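Local structure of protein disulfide isomerase (Pseudomonas aeruginosa, 4N30) at residues V197-M202 and T206-A211. The protein is a DsbA-type member of the thioredoxin family that probably acts on disulfide bonds in other proteins as an oxidoreductase or isomerase. Residues are numbered along the deposited sequence; the frame is centred on the assembly and turned at random.
Sequences VKLEGM and TTLLSA
The branched end of L199 packs against the methyl of A211 and the CG2 of T207, one helical turn apart, where the last strand of a thioredoxin fold meets the C-terminal helix. Strand 196-200 forms one border of the sheet, joined to strand 185-190 by backbone hydrogen bonds of V197 with I188 and of L199 with L186, and helix 205-216 runs back along it. The axes of 197-200 and 206-211 are almost antiparallel (165°) and 10.2 Å apart at closest approach.

Both L199 methyls meet the helix: CD1 lies 3.8 Å from A211 CB and 3.9 Å from T207 CG2, while L199 CD2 is 4.1 Å from T207 CG2. The leucine and threonine side chains slide past each other in opposite directions. In T207, CG2 is anti to the backbone N and OG1 anti to the carbonyl carbon (chi1 -58°), which turns the methyl branch to the leucine. L208 takes a smaller part, its CD2 standing 4.4 Å from L199 CD1, and it also rests on L186 and W79.

No hydrogen bond crosses between the segments; the closest side-chain contacts are all between carbons, and 183 Å² is buried in all. Toward the start of the strand V197 extends the seam, and W214 and L215 continue it along the helix. With chi1 at 63°, V197 CG1 sits between its own backbone N and carbonyl carbon and meets A211 CB at 4.0 Å.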
loop_
_atom_site.group_PDB
_atom_site.type_symbol
_atom_site.label_atom_id
_atom_site.label_comp_id
_atom_site.label_asym_id
_atom_site.label_seq_id
_atom_site.Cartn_x
_atom_site.Cartn_y
_atom_site.Cartn_z
ATOM N N VAL A 197 -5.382 13.264 -8.209
ATOM C CA VAL A 197 -4.503 14.280 -7.680
ATOM C C VAL A 197 -3.456 13.611 -6.798
ATOM O O VAL A 197 -3.747 12.685 -6.028
ATOM C CB VAL A 197 -5.310 15.337 -6.925
ATOM C CG1 VAL A 197 -6.061 14.814 -5.691
ATOM C CG2 VAL A 197 -4.440 16.471 -6.411
ATOM N N LYS A 198 -2.236 14.118 -6.831
ATOM C CA LYS A 198 -1.121 13.551 -6.055
ATOM C C LYS A 198 -0.863 14.440 -4.853
ATOM O O LYS A 198 -0.830 15.732 -4.924
ATOM C CB LYS A 198 0.072 13.483 -6.979
ATOM C CG LYS A 198 1.236 12.853 -6.248
ATOM C CD LYS A 198 2.601 13.073 -6.878
ATOM C CE LYS A 198 2.697 12.756 -8.337
ATOM N NZ LYS A 198 3.812 13.537 -9.059
ATOM N N LEU A 199 -0.549 13.866 -3.720
ATOM C CA LEU A 199 -0.193 14.589 -2.503
ATOM C C LEU A 199 1.020 13.870 -1.962
ATOM O O LEU A 199 1.003 12.677 -1.694
ATOM C CB LEU A 199 -1.270 14.514 -1.433
ATOM C CG LEU A 199 -2.740 14.823 -1.820
ATOM C CD1 LEU A 199 -3.704 14.368 -0.746
ATOM C CD2 LEU A 199 -2.793 16.331 -1.950
ATOM N N GLU A 200 2.096 14.591 -1.712
ATOM C CA GLU A 200 3.305 14.006 -1.111
ATOM C C GLU A 200 3.239 14.152 0.341
ATOM O O GLU A 200 3.151 15.330 0.745
ATOM C CB GLU A 200 4.588 14.617 -1.722
ATOM C CG GLU A 200 5.868 13.966 -1.004
ATOM C CD GLU A 200 7.160 14.110 -1.813
ATOM O OE1 GLU A 200 7.101 14.140 -3.082
ATOM O OE2 GLU A 200 8.156 14.345 -1.065
ATOM N N GLY A 201 3.456 13.081 1.120
ATOM C CA GLY A 201 3.523 13.180 2.609
ATOM C C GLY A 201 2.337 12.581 3.297
ATOM O O GLY A 201 1.448 11.905 2.716
ATOM N N MET A 202 2.446 12.680 4.624
ATOM C CA MET A 202 1.443 12.203 5.573
ATOM C C MET A 202 0.231 13.099 5.613
ATOM O O MET A 202 -0.031 13.799 6.642
ATOM C CB MET A 202 2.011 11.926 6.973
ATOM C CG MET A 202 3.139 10.887 6.922
ATOM S SD MET A 202 3.802 10.554 8.596
ATOM C CE MET A 202 4.292 12.157 9.096
ATOM N N THR A 206 -7.537 17.450 6.757
ATOM C CA THR A 206 -7.837 18.661 6.013
ATOM C C THR A 206 -7.319 18.539 4.564
ATOM O O THR A 206 -7.919 18.976 3.577
ATOM C CB THR A 206 -7.255 19.872 6.664
ATOM O OG1 THR A 206 -7.733 19.836 8.026
ATOM C CG2 THR A 206 -7.639 21.164 5.908
ATOM N N THR A 207 -6.096 18.009 4.446
ATOM C CA THR A 207 -5.470 17.731 3.175
ATOM C C THR A 207 -6.321 16.738 2.354
ATOM O O THR A 207 -6.566 16.976 1.147
ATOM C CB THR A 207 -4.023 17.298 3.383
ATOM O OG1 THR A 207 -3.354 18.382 4.087
ATOM C CG2 THR A 207 -3.375 17.043 2.025
ATOM N N LEU A 208 -6.767 15.649 2.950
ATOM C CA LEU A 208 -7.542 14.684 2.234
ATOM C C LEU A 208 -8.860 15.311 1.754
ATOM O O LEU A 208 -9.287 15.118 0.613
ATOM C CB LEU A 208 -7.852 13.456 3.103
ATOM C CG LEU A 208 -6.616 12.615 3.456
ATOM C CD1 LEU A 208 -6.998 11.490 4.380
ATOM C CD2 LEU A 208 -5.883 12.058 2.267
ATOM N N LEU A 209 -9.552 15.983 2.675
ATOM C CA LEU A 209 -10.859 16.595 2.311
ATOM C C LEU A 209 -10.692 17.595 1.237
ATOM O O LEU A 209 -11.523 17.736 0.319
ATOM C CB LEU A 209 -11.512 17.279 3.545
ATOM C CG LEU A 209 -11.982 16.288 4.621
ATOM C CD1 LEU A 209 -12.344 17.039 5.904
ATOM C CD2 LEU A 209 -13.116 15.439 4.071
ATOM N N SER A 210 -9.657 18.466 1.362
ATOM C CA SER A 210 -9.462 19.471 0.322
ATOM C C SER A 210 -9.023 18.930 -1.027
ATOM O O SER A 210 -9.376 19.476 -2.063
ATOM C CB SER A 210 -8.552 20.617 0.793
ATOM O OG SER A 210 -7.241 20.218 1.098
ATOM N N ALA A 211 -8.301 17.824 -1.004
ATOM C CA ALA A 211 -7.944 17.154 -2.301
ATOM C C ALA A 211 -9.195 16.586 -2.944
ATOM O O ALA A 211 -9.292 16.711 -4.173
ATOM C CB ALA A 211 -6.957 16.005 -1.956
#